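Local coordinates for protein acyl-CoA dehydrogenase (Slackia heliotrinireducens, PDB 4RM7) that belongs to the acyl-CoA dehydrogenase family, whose fold sets a beta-strand domain between two alpha-helical domains, and assembles from four subunits in this structure, at residues Ala125-Glu130 / Gly155-Val160; Val76-Ser81 / Ala252-Ala257; Met286-Met291 / Met338-Gly343. All coordinates share one frame; numbering follows the deposited sequence.

Contact 1 of 3, residues Ala125-Glu130 / Gly155-Val160; sequences ALAISE and GTKMFV
In the beta domain of the acyl-CoA dehydrogenase fold, the end of strand 124-127 and the turn after it lie against strand 151-161, with Glu130 and Lys157 as the main polar pair. Glu130 OE1 forms a salt bridge with Lys157 NZ at 2.7 Å. The ammonium comes from the anti side, 31° out of the carboxylate plane. The same Lys157 NZ donates to Ile128 O at 2.9 Å, again tilted from the carbonyl plane. Lys157 sets off beside its own backbone N (chi1 -66°), bends at chi2 and then runs extended. This path lays Lys157 CG on Ala127 CB at 3.7 Å and takes CD and CE past the carbonyl oxygen of Ala127. Ser172 OG also bonds the ammonium. On the acid, Thr142 OG1 bonds OE1 and Arg141 N donates to OE2.

The two strands are not neighbours in the sheet. Strand 124-127 pairs with strand 168-175, while strand 151-161 pairs with strands 143-146 and 212-221. One backbone bond joins the segments directly, from Met158 N to Ser129 O at 2.8 Å, with an N-H...O angle of 154°. Lys157 CA makes a CA-H...O contact to Ser129 O at 3.3 Å.

Apolar packing continues at Val160. Val160 CG2 lies on Ala127 CB at 3.8 Å, and Val160 CG1 reaches Ala125 CB at 4.2 Å. CG1 also rests against the carbonyl oxygen of Leu126.

The chain turns a corner at Phe159. Ser129 CB sits at the edge of the Phe159 ring, 4.4 Å from CD2. Met158, a selenomethionine, places its CG over the centre of one ring face. Beyond them, Phe159 packs on Gly343 of the second subunit, and Met158 on Arg344 of the same second subunit.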
ATOM      1  N   ALA A 125     -29.850 -24.282  12.197  1.00 57.14           N
ATOM      2  CA  ALA A 125     -28.580 -23.604  12.020  1.00 49.52           C
ATOM      3  C   ALA A 125     -27.564 -24.510  11.358  1.00 57.36           C
ATOM      4  O   ALA A 125     -27.451 -25.664  11.704  1.00 75.32           O
ATOM      5  CB  ALA A 125     -28.057 -23.104  13.345  1.00 48.96           C
ATOM      6  N   LEU A 126     -26.829 -23.968  10.400  1.00 53.41           N
ATOM      7  CA  LEU A 126     -25.885 -24.710   9.587  1.00 51.45           C
ATOM      8  C   LEU A 126     -24.574 -24.936  10.329  1.00 53.93           C
ATOM      9  O   LEU A 126     -23.959 -23.983  10.781  1.00 57.66           O
ATOM     10  CB  LEU A 126     -25.647 -23.924   8.302  1.00 60.68           C
ATOM     11  CG  LEU A 126     -24.836 -24.483   7.141  1.00 64.22           C
ATOM     12  CD1 LEU A 126     -25.427 -25.795   6.629  1.00 63.98           C
ATOM     13  CD2 LEU A 126     -24.802 -23.442   6.037  1.00 63.26           C
ATOM     14  N   ALA A 127     -24.139 -26.181  10.469  1.00 54.52           N
ATOM     15  CA  ALA A 127     -22.881 -26.435  11.173  1.00 50.65           C
ATOM     16  C   ALA A 127     -21.900 -27.228  10.328  1.00 54.96           C
ATOM     17  O   ALA A 127     -22.008 -28.448  10.236  1.00 60.26           O
ATOM     18  CB  ALA A 127     -23.150 -27.163  12.481  1.00 50.12           C
ATOM     19  N   ILE A 128     -20.928 -26.536   9.739  1.00 63.04           N
ATOM     20  CA  ILE A 128     -20.021 -27.145   8.767  1.00 58.26           C
ATOM     21  C   ILE A 128     -18.527 -26.996   9.080  1.00 59.12           C
ATOM     22  O   ILE A 128     -17.779 -27.971   9.023  1.00 61.80           O
ATOM     23  CB  ILE A 128     -20.233 -26.556   7.389  1.00 64.63           C
ATOM     24  CG1 ILE A 128     -21.711 -26.463   7.047  1.00 68.63           C
ATOM     25  CG2 ILE A 128     -19.524 -27.403   6.354  1.00 85.31           C
ATOM     26  CD1 ILE A 128     -21.925 -25.766   5.712  1.00 78.28           C
ATOM     27  N   SER A 129     -18.080 -25.777   9.376  1.00 59.66           N
ATOM     28  CA  SER A 129     -16.650 -25.523   9.591  1.00 58.41           C
ATOM     29  C   SER A 129     -16.057 -26.300  10.765  1.00 64.41           C
ATOM     30  O   SER A 129     -16.693 -26.440  11.803  1.00 71.94           O
ATOM     31  CB  SER A 129     -16.411 -24.032   9.815  1.00 59.56           C
ATOM     32  OG  SER A 129     -17.034 -23.254   8.803  1.00 63.74           O
ATOM     33  N   GLU A 130     -14.829 -26.784  10.606  1.00 73.05           N
ATOM     34  CA  GLU A 130     -14.117 -27.459  11.691  1.00 78.52           C
ATOM     35  C   GLU A 130     -12.766 -26.797  11.943  1.00 92.74           C
ATOM     36  O   GLU A 130     -12.141 -26.277  11.013  1.00 95.13           O
ATOM     37  CB  GLU A 130     -13.907 -28.940  11.375  1.00 78.98           C
ATOM     38  CG  GLU A 130     -15.056 -29.585  10.661  1.00 82.81           C
ATOM     39  CD  GLU A 130     -15.301 -30.997  11.130  1.00 92.02           C
ATOM     40  OE1 GLU A 130     -16.263 -31.616  10.638  1.00 94.00           O
ATOM     41  OE2 GLU A 130     -14.542 -31.488  11.993  1.00100.37           O
ATOM     42  N   GLY A 155     -17.755 -34.886  16.777  1.00 63.26           N
ATOM     43  CA  GLY A 155     -17.121 -33.821  16.031  1.00 61.97           C
ATOM     44  C   GLY A 155     -17.360 -32.482  16.697  1.00 62.26           C
ATOM     45  O   GLY A 155     -18.076 -32.392  17.692  1.00 66.50           O
ATOM     46  N   THR A 156     -16.750 -31.443  16.139  1.00 61.48           N
ATOM     47  CA  THR A 156     -16.848 -30.091  16.660  1.00 56.69           C
ATOM     48  C   THR A 156     -17.011 -29.123  15.504  1.00 65.76           C
ATOM     49  O   THR A 156     -16.188 -29.088  14.587  1.00 68.90           O
ATOM     50  CB  THR A 156     -15.613 -29.688  17.477  1.00 56.95           C
ATOM     51  OG1 THR A 156     -15.631 -30.364  18.732  1.00 66.40           O
ATOM     52  CG2 THR A 156     -15.615 -28.193  17.749  1.00 54.92           C
ATOM     53  N   LYS A 157     -18.081 -28.343  15.539  1.00 65.11           N
ATOM     54  CA  LYS A 157     -18.323 -27.388  14.487  1.00 57.28           C
ATOM     55  C   LYS A 157     -18.065 -25.997  15.017  1.00 57.28           C
ATOM     56  O   LYS A 157     -18.339 -25.697  16.175  1.00 56.43           O
ATOM     57  CB  LYS A 157     -19.740 -27.528  13.944  1.00 50.96           C
ATOM     58  CG  LYS A 157     -19.981 -28.838  13.249  1.00 53.16           C
ATOM     59  CD  LYS A 157     -19.069 -29.037  12.044  1.00 54.77           C
ATOM     60  CE  LYS A 157     -19.484 -30.280  11.277  1.00 55.21           C
ATOM     61  NZ  LYS A 157     -18.680 -30.533  10.041  1.00 57.65           N
HETATM   62  N   MSE A 158     -17.516 -25.161  14.148  1.00 64.64           N
HETATM   63  CA  MSE A 158     -17.025 -23.841  14.511  1.00 65.30           C
HETATM   64  C   MSE A 158     -17.816 -22.783  13.771  1.00 65.66           C
HETATM   65  O   MSE A 158     -18.354 -23.047  12.699  1.00 73.62           O
HETATM   66  CB  MSE A 158     -15.542 -23.745  14.171  1.00 74.75           C
HETATM   67  CG  MSE A 158     -14.774 -22.689  14.922  1.00 86.67           C
HETATM   68 SE   MSE A 158     -13.032 -23.380  15.451  1.00178.79          SE
HETATM   69  CE  MSE A 158     -13.668 -24.811  16.616  1.00 73.05           C
ATOM     70  N   PHE A 159     -17.903 -21.594  14.349  1.00 69.64           N
ATOM     71  CA  PHE A 159     -18.563 -20.462  13.697  1.00 63.65           C
ATOM     72  C   PHE A 159     -19.991 -20.809  13.255  1.00 58.94           C
ATOM     73  O   PHE A 159     -20.386 -20.530  12.130  1.00 61.08           O
ATOM     74  CB  PHE A 159     -17.731 -19.984  12.497  1.00 63.62           C
ATOM     75  CG  PHE A 159     -16.260 -19.793  12.805  1.00 66.60           C
ATOM     76  CD1 PHE A 159     -15.852 -18.940  13.821  1.00 66.79           C
ATOM     77  CD2 PHE A 159     -15.285 -20.454  12.066  1.00 71.76           C
ATOM     78  CE1 PHE A 159     -14.487 -18.754  14.104  1.00 67.44           C
ATOM     79  CE2 PHE A 159     -13.923 -20.277  12.344  1.00 70.19           C
ATOM     80  CZ  PHE A 159     -13.526 -19.425  13.358  1.00 67.23           C
ATOM     81  N   VAL A 160     -20.754 -21.438  14.140  1.00 55.57           N
ATOM     82  CA  VAL A 160     -22.118 -21.835  13.825  1.00 52.63           C
ATOM     83  C   VAL A 160     -23.064 -20.692  14.113  1.00 59.65           C
ATOM     84  O   VAL A 160     -23.386 -20.431  15.274  1.00 64.30           O
ATOM     85  CB  VAL A 160     -22.553 -23.068  14.642  1.00 53.00           C
ATOM     86  CG1 VAL A 160     -23.986 -23.461  14.309  1.00 50.13           C
ATOM     87  CG2 VAL A 160     -21.587 -24.239  14.409  1.00 51.95           C
TER

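Contact 2 of 3, residues Val76-Ser81 / Ala252-Ala257; sequences VIEELS and AALGEA
Glu78 and Gly255 mark the close crossing of two helices, 70-84 and 234-270, at a buried point where the N-terminal and C-terminal helical parts of the fold join. The short axes run in roughly the same direction, cross at -31° and approach to 7.1 Å.

The first group of contacts is backbone packing. Glu78 O meets Gly255 CA at 3.4 Å in a CA-H...O contact. Gly255 has no side chain, and the helix backbones come together there.

The second group is side-chain van der Waals packing. Ile77 CG2 lies 4.1 Å from Ala252 CB and also touches the Ala252 backbone. Ser81 points its CB at the other helix. Ser81 OG packs on Ala252 CA at 3.6 Å, and Ser81 CB rests against Glu256 CG at 4.0 Å. The extended Glu78 side chain crosses that of Leu254 at a slant, and Glu78 OE2 touches Leu254 CD2 at 3.3 Å.

The third group is polar, and none of its hydrogen bonds crosses between the segments. Ser81 OG stands beside its backbone N (chi1 -55°), which turns it back along its own helix to donate to Ile77 O at 2.7 Å. Ser81 N also donates to Ile77 O, from the opposite face of the carbonyl plane. Glu78 OE2 forms a salt bridge with Arg299 NE on helix 282-311. Glu256 OE1 hydrogen-bonds Tyr362 OH on helix 351-362.

The segments are therefore held by close packing, with Gly255, Ala252 and Ser81 at the crossing and longer side chains beside them. The serine hydroxyl is satisfied inside its own helix, while the two acids find polar partners on other helices. Arg299 would probably stabilise the ionised form of Glu78 in this buried setting.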
ATOM      1  N   VAL A  76     -30.573  -6.704  -3.265  1.00 42.60           N
ATOM      2  CA  VAL A  76     -31.336  -6.683  -2.014  1.00 39.79           C
ATOM      3  C   VAL A  76     -30.364  -6.561  -0.846  1.00 41.71           C
ATOM      4  O   VAL A  76     -30.481  -5.646  -0.028  1.00 43.31           O
ATOM      5  CB  VAL A  76     -32.238  -7.932  -1.852  1.00 41.21           C
ATOM      6  CG1 VAL A  76     -32.724  -8.074  -0.436  1.00 43.03           C
ATOM      7  CG2 VAL A  76     -33.437  -7.856  -2.773  1.00 41.07           C
ATOM      8  N   ILE A  77     -29.364  -7.434  -0.805  1.00 39.11           N
ATOM      9  CA  ILE A  77     -28.393  -7.423   0.294  1.00 36.63           C
ATOM     10  C   ILE A  77     -27.542  -6.162   0.350  1.00 40.41           C
ATOM     11  O   ILE A  77     -27.330  -5.611   1.430  1.00 45.65           O
ATOM     12  CB  ILE A  77     -27.486  -8.635   0.215  1.00 37.03           C
ATOM     13  CG1 ILE A  77     -28.325  -9.892   0.412  1.00 37.70           C
ATOM     14  CG2 ILE A  77     -26.363  -8.552   1.272  1.00 41.18           C
ATOM     15  CD1 ILE A  77     -27.717 -11.103  -0.198  1.00 49.20           C
ATOM     16  N   GLU A  78     -27.077  -5.679  -0.800  1.00 43.77           N
ATOM     17  CA  GLU A  78     -26.285  -4.447  -0.809  1.00 41.69           C
ATOM     18  C   GLU A  78     -27.116  -3.261  -0.290  1.00 42.84           C
ATOM     19  O   GLU A  78     -26.626  -2.453   0.489  1.00 46.92           O
ATOM     20  CB  GLU A  78     -25.740  -4.145  -2.211  1.00 35.80           C
ATOM     21  CG  GLU A  78     -25.227  -2.725  -2.390  1.00 31.74           C
ATOM     22  CD  GLU A  78     -24.927  -2.342  -3.852  1.00 41.68           C
ATOM     23  OE1 GLU A  78     -25.576  -2.881  -4.768  1.00 46.95           O
ATOM     24  OE2 GLU A  78     -24.040  -1.484  -4.088  1.00 46.64           O
ATOM     25  N   GLU A  79     -28.381  -3.178  -0.689  1.00 39.83           N
ATOM     26  CA  GLU A  79     -29.200  -2.048  -0.282  1.00 32.77           C
ATOM     27  C   GLU A  79     -29.566  -2.066   1.203  1.00 41.16           C
ATOM     28  O   GLU A  79     -29.573  -1.018   1.849  1.00 39.41           O
ATOM     29  CB  GLU A  79     -30.476  -1.972  -1.127  1.00 36.69           C
ATOM     30  CG  GLU A  79     -31.384  -0.752  -0.833  1.00 43.38           C
ATOM     31  CD  GLU A  79     -30.713   0.639  -1.016  1.00 64.29           C
ATOM     32  OE1 GLU A  79     -29.503   0.752  -1.343  1.00 69.13           O
ATOM     33  OE2 GLU A  79     -31.422   1.646  -0.827  1.00 62.20           O
ATOM     34  N   LEU A  80     -29.861  -3.243   1.752  1.00 39.31           N
ATOM     35  CA  LEU A  80     -30.234  -3.324   3.159  1.00 36.22           C
ATOM     36  C   LEU A  80     -29.013  -3.035   4.029  1.00 37.30           C
ATOM     37  O   LEU A  80     -29.126  -2.403   5.075  1.00 41.21           O
ATOM     38  CB  LEU A  80     -30.828  -4.699   3.489  1.00 37.82           C
ATOM     39  CG  LEU A  80     -32.183  -4.902   2.813  1.00 42.81           C
ATOM     40  CD1 LEU A  80     -32.732  -6.250   3.121  1.00 44.00           C
ATOM     41  CD2 LEU A  80     -33.164  -3.806   3.231  1.00 43.21           C
ATOM     42  N   SER A  81     -27.848  -3.490   3.582  1.00 36.23           N
ATOM     43  CA  SER A  81     -26.600  -3.250   4.299  1.00 39.89           C
ATOM     44  C   SER A  81     -26.235  -1.787   4.231  1.00 42.51           C
ATOM     45  O   SER A  81     -25.619  -1.254   5.157  1.00 47.22           O
ATOM     46  CB  SER A  81     -25.454  -4.085   3.724  1.00 42.68           C
ATOM     47  OG  SER A  81     -25.790  -5.459   3.699  1.00 43.63           O
ATOM     48  N   ALA A 252     -22.703  -7.613   1.037  1.00 44.85           N
ATOM     49  CA  ALA A 252     -22.871  -6.990   2.342  1.00 40.28           C
ATOM     50  C   ALA A 252     -21.729  -6.028   2.625  1.00 40.71           C
ATOM     51  O   ALA A 252     -21.950  -4.938   3.153  1.00 45.16           O
ATOM     52  CB  ALA A 252     -22.972  -8.055   3.467  1.00 28.10           C
ATOM     53  N   ALA A 253     -20.508  -6.427   2.278  1.00 41.98           N
ATOM     54  CA  ALA A 253     -19.349  -5.581   2.535  1.00 39.80           C
ATOM     55  C   ALA A 253     -19.457  -4.269   1.743  1.00 42.70           C
ATOM     56  O   ALA A 253     -19.179  -3.176   2.253  1.00 45.00           O
ATOM     57  CB  ALA A 253     -18.095  -6.313   2.186  1.00 33.73           C
ATOM     58  N   LEU A 254     -19.888  -4.397   0.495  1.00 30.58           N
ATOM     59  CA  LEU A 254     -20.043  -3.265  -0.396  1.00 34.40           C
ATOM     60  C   LEU A 254     -21.091  -2.291   0.155  1.00 40.91           C
ATOM     61  O   LEU A 254     -20.894  -1.074   0.207  1.00 41.10           O
ATOM     62  CB  LEU A 254     -20.443  -3.765  -1.775  1.00 33.90           C
ATOM     63  CG  LEU A 254     -20.927  -2.744  -2.794  1.00 41.79           C
ATOM     64  CD1 LEU A 254     -19.825  -1.723  -3.099  1.00 35.54           C
ATOM     65  CD2 LEU A 254     -21.410  -3.470  -4.053  1.00 35.94           C
ATOM     66  N   GLY A 255     -22.213  -2.849   0.564  1.00 34.24           N
ATOM     67  CA  GLY A 255     -23.287  -2.063   1.113  1.00 29.35           C
ATOM     68  C   GLY A 255     -22.841  -1.302   2.341  1.00 34.57           C
ATOM     69  O   GLY A 255     -23.080  -0.100   2.444  1.00 38.11           O
ATOM     70  N   GLU A 256     -22.204  -1.989   3.283  1.00 33.27           N
ATOM     71  CA  GLU A 256     -21.810  -1.323   4.515  1.00 34.18           C
ATOM     72  C   GLU A 256     -20.764  -0.250   4.208  1.00 36.17           C
ATOM     73  O   GLU A 256     -20.832   0.861   4.740  1.00 35.93           O
ATOM     74  CB  GLU A 256     -21.273  -2.321   5.533  1.00 34.29           C
ATOM     75  CG  GLU A 256     -22.294  -3.318   6.011  1.00 36.59           C
ATOM     76  CD  GLU A 256     -21.875  -3.978   7.316  1.00 42.03           C
ATOM     77  OE1 GLU A 256     -21.628  -5.205   7.328  1.00 41.98           O
ATOM     78  OE2 GLU A 256     -21.801  -3.269   8.338  1.00 44.02           O
ATOM     79  N   ALA A 257     -19.798  -0.596   3.355  1.00 28.61           N
ATOM     80  CA  ALA A 257     -18.770   0.341   2.935  1.00 32.73           C
ATOM     81  C   ALA A 257     -19.413   1.581   2.321  1.00 38.15           C
ATOM     82  O   ALA A 257     -19.005   2.718   2.567  1.00 44.62           O
ATOM     83  CB  ALA A 257     -17.801  -0.331   1.925  1.00 29.06           C
TER

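Contact 3 of 3, residues Met286-Met291 / Met338-Gly343; sequences MKLTEM and MQILGG
Lys287 and Ile340 are the nearest backbone positions of this contact, with 8.4 Å between Lys287 CA and Ile340 CA. Segment 286-291 lies within helix 282-311. Segment 338-343 holds the last turn of helix 316-341, and Gly342 leaves the helix with a positive phi of 82°. At this spacing only side chains meet. This is helix-helix packing in the C-terminal alpha-helical domain of the fold, made next to subunit interfaces.

Ile340 is the central side chain. Its CG1 stands beside the backbone N (chi1 -71°) and the chain then extends, bringing CD1 to Leu288 and Met291 of the other helix. Met291, a selenomethionine, meets it tip to tip, with SE 3.9 Å from Ile340 CD1. Leu288 lies nearly perpendicular to Ile340, and its CD2 is 4.1 Å from Ile340 CD1. Lys287 runs alongside Ile340 with the two chains pointing opposite ways, placing CD 4.1 Å from Ile340 CG1. Farther along, Lys287 CE lies on Gln339 CG at 4.0 Å. Met291 also packs on Met261 and Ala264 of helix 234-270, and so ties this pair to a third helix of the C-terminal domain. Leu288 touches Leu381 of the third subunit.

The polar ends turn to the second subunit. Lys287 NZ forms a salt bridge with Glu370 OE2 of that subunit.

No hydrogen bond or salt bridge joins the two segments. Their mutual hold is apolar, while Lys287 NZ and Gln339 NE2 share the Glu370 carboxylate of the second subunit and Gln339 OE1 takes Arg360 of that subunit, all across the subunit boundary.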
HETATM    1  N   MSE A 286      -8.506  13.698  -1.837  1.00 47.60           N
HETATM    2  CA  MSE A 286      -7.918  12.483  -2.302  1.00 51.54           C
HETATM    3  C   MSE A 286      -8.518  11.242  -1.636  1.00 47.77           C
HETATM    4  O   MSE A 286      -8.802  10.247  -2.309  1.00 47.28           O
HETATM    5  CB  MSE A 286      -6.417  12.486  -2.087  1.00 55.95           C
HETATM    6  CG  MSE A 286      -5.870  11.109  -2.443  1.00 62.19           C
HETATM    7 SE   MSE A 286      -4.787  10.485  -1.024  0.71105.36          SE
HETATM    8  CE  MSE A 286      -3.239  11.546  -1.572  1.00 56.00           C
ATOM      9  N   LYS A 287      -8.702  11.290  -0.321  1.00 49.13           N
ATOM     10  CA  LYS A 287      -9.299  10.150   0.374  1.00 47.62           C
ATOM     11  C   LYS A 287     -10.647   9.803  -0.262  1.00 44.80           C
ATOM     12  O   LYS A 287     -10.928   8.644  -0.543  1.00 39.94           O
ATOM     13  CB  LYS A 287      -9.465  10.439   1.861  1.00 46.70           C
ATOM     14  CG  LYS A 287      -8.319   9.933   2.723  1.00 57.20           C
ATOM     15  CD  LYS A 287      -8.681  10.102   4.204  1.00 65.30           C
ATOM     16  CE  LYS A 287      -7.468   9.995   5.111  1.00 66.16           C
ATOM     17  NZ  LYS A 287      -6.704  11.278   5.219  1.00 69.06           N
ATOM     18  N   LEU A 288     -11.443  10.834  -0.531  1.00 42.09           N
ATOM     19  CA  LEU A 288     -12.732  10.680  -1.182  1.00 43.38           C
ATOM     20  C   LEU A 288     -12.660   9.988  -2.544  1.00 46.57           C
ATOM     21  O   LEU A 288     -13.437   9.060  -2.791  1.00 44.53           O
ATOM     22  CB  LEU A 288     -13.408  12.048  -1.329  1.00 46.29           C
ATOM     23  CG  LEU A 288     -13.993  12.551  -0.004  1.00 46.83           C
ATOM     24  CD1 LEU A 288     -14.798  13.822  -0.189  1.00 45.49           C
ATOM     25  CD2 LEU A 288     -14.851  11.458   0.606  1.00 43.17           C
ATOM     26  N   THR A 289     -11.800  10.451  -3.428  1.00 47.14           N
ATOM     27  CA  THR A 289     -11.660   9.812  -4.718  1.00 49.95           C
ATOM     28  C   THR A 289     -11.111   8.396  -4.583  1.00 49.06           C
ATOM     29  O   THR A 289     -11.528   7.493  -5.280  1.00 44.62           O
ATOM     30  CB  THR A 289     -10.928  10.682  -5.779  1.00 55.54           C
ATOM     31  OG1 THR A 289      -9.620  11.022  -5.332  1.00 66.32           O
ATOM     32  CG2 THR A 289     -11.684  11.933  -6.110  1.00 62.11           C
ATOM     33  N   GLU A 290     -10.172   8.211  -3.676  1.00 45.15           N
ATOM     34  CA  GLU A 290      -9.624   6.880  -3.409  1.00 42.80           C
ATOM     35  C   GLU A 290     -10.750   5.910  -2.984  1.00 43.28           C
ATOM     36  O   GLU A 290     -10.874   4.801  -3.495  1.00 44.72           O
ATOM     37  CB  GLU A 290      -8.549   6.977  -2.333  1.00 43.70           C
ATOM     38  CG  GLU A 290      -7.706   5.761  -2.208  1.00 63.27           C
ATOM     39  CD  GLU A 290      -6.560   5.770  -3.202  1.00 75.17           C
ATOM     40  OE1 GLU A 290      -5.964   6.854  -3.424  1.00 74.42           O
ATOM     41  OE2 GLU A 290      -6.269   4.693  -3.768  1.00 77.59           O
HETATM   42  N   MSE A 291     -11.600   6.366  -2.068  1.00 43.48           N
HETATM   43  CA  MSE A 291     -12.764   5.597  -1.625  1.00 41.67           C
HETATM   44  C   MSE A 291     -13.780   5.310  -2.740  1.00 40.80           C
HETATM   45  O   MSE A 291     -14.293   4.198  -2.843  1.00 43.52           O
HETATM   46  CB  MSE A 291     -13.460   6.325  -0.480  1.00 40.15           C
HETATM   47  CG  MSE A 291     -12.649   6.332   0.802  1.00 46.58           C
HETATM   48 SE   MSE A 291     -13.058   7.860   1.942  0.71 47.89          SE
HETATM   49  CE  MSE A 291     -14.613   7.168   2.927  1.00 40.10           C
HETATM   50  N   MSE A 338     -13.692   6.785   8.914  1.00 33.82           N
HETATM   51  CA  MSE A 338     -13.413   7.156  10.303  1.00 36.22           C
HETATM   52  C   MSE A 338     -12.427   8.301  10.367  1.00 40.61           C
HETATM   53  O   MSE A 338     -12.614   9.228  11.143  1.00 46.85           O
HETATM   54  CB  MSE A 338     -12.845   5.997  11.106  1.00 38.16           C
HETATM   55  CG  MSE A 338     -13.845   4.960  11.533  1.00 47.72           C
HETATM   56 SE   MSE A 338     -12.912   3.420  12.273  0.64 58.74          SE
HETATM   57  CE  MSE A 338     -12.010   4.421  13.690  1.00 34.75           C
ATOM     58  N   GLN A 339     -11.377   8.241   9.550  1.00 39.04           N
ATOM     59  CA  GLN A 339     -10.328   9.248   9.637  1.00 41.08           C
ATOM     60  C   GLN A 339     -10.885  10.624   9.280  1.00 44.67           C
ATOM     61  O   GLN A 339     -10.535  11.617   9.910  1.00 46.49           O
ATOM     62  CB  GLN A 339      -9.140   8.893   8.736  1.00 40.48           C
ATOM     63  CG  GLN A 339      -7.861   9.638   9.119  1.00 46.95           C
ATOM     64  CD  GLN A 339      -7.305   9.170  10.462  1.00 55.82           C
ATOM     65  OE1 GLN A 339      -7.695   8.113  10.963  1.00 59.28           O
ATOM     66  NE2 GLN A 339      -6.384   9.950  11.044  1.00 56.69           N
ATOM     67  N   ILE A 340     -11.780  10.665   8.299  1.00 40.26           N
ATOM     68  CA  ILE A 340     -12.431  11.898   7.917  1.00 40.03           C
ATOM     69  C   ILE A 340     -13.355  12.442   9.008  1.00 43.72           C
ATOM     70  O   ILE A 340     -13.392  13.650   9.218  1.00 47.84           O
ATOM     71  CB  ILE A 340     -13.226  11.730   6.603  1.00 42.26           C
ATOM     72  CG1 ILE A 340     -12.269  11.578   5.419  1.00 37.70           C
ATOM     73  CG2 ILE A 340     -14.070  12.931   6.336  1.00 38.81           C
ATOM     74  CD1 ILE A 340     -12.939  11.012   4.186  1.00 36.85           C
ATOM     75  N   LEU A 341     -14.086  11.579   9.711  1.00 50.07           N
ATOM     76  CA  LEU A 341     -14.983  12.058  10.777  1.00 50.21           C
ATOM     77  C   LEU A 341     -14.208  12.516  12.010  1.00 49.56           C
ATOM     78  O   LEU A 341     -14.763  13.177  12.876  1.00 60.54           O
ATOM     79  CB  LEU A 341     -15.985  10.992  11.200  1.00 38.08           C
ATOM     80  CG  LEU A 341     -16.908  10.333  10.180  1.00 60.66           C
ATOM     81  CD1 LEU A 341     -17.860   9.419  10.892  1.00 66.13           C
ATOM     82  CD2 LEU A 341     -17.695  11.322   9.430  1.00 54.74           C
ATOM     83  N   GLY A 342     -12.930  12.158  12.081  1.00 55.03           N
ATOM     84  CA  GLY A 342     -12.043  12.645  13.123  1.00 57.53           C
ATOM     85  C   GLY A 342     -12.202  11.852  14.405  1.00 65.76           C
ATOM     86  O   GLY A 342     -12.675  10.718  14.375  1.00 63.79           O
ATOM     87  N   GLY A 343     -11.831  12.466  15.528  1.00 80.46           N
ATOM     88  CA  GLY A 343     -11.840  11.821  16.832  1.00 77.17           C
ATOM     89  C   GLY A 343     -13.151  11.166  17.213  1.00 73.40           C
ATOM     90  O   GLY A 343     -13.166   9.998  17.600  1.00 64.30           O
TER

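Overall arrangement
Contact 2 is fully buried near the centre of the chain, whereas contacts 1 and 3 are partly buried and lie on opposite sides of that centre. Contact 1 belongs to the beta domain and relies on a salt bridge and hydrogen bonds between its segments. Contacts 2 and 3 are helix pairs with no hydrogen bond between segments. Contact 2 brings the backbones close at a glycine; contact 3 is wider, with long side chains filling the gap. Their centres are 19 Å apart, and helices 234-270 and 282-311 are consecutive in the chain. Contacts 1 and 3 both touch the second subunit, but no other chain touches the segments of contact 2.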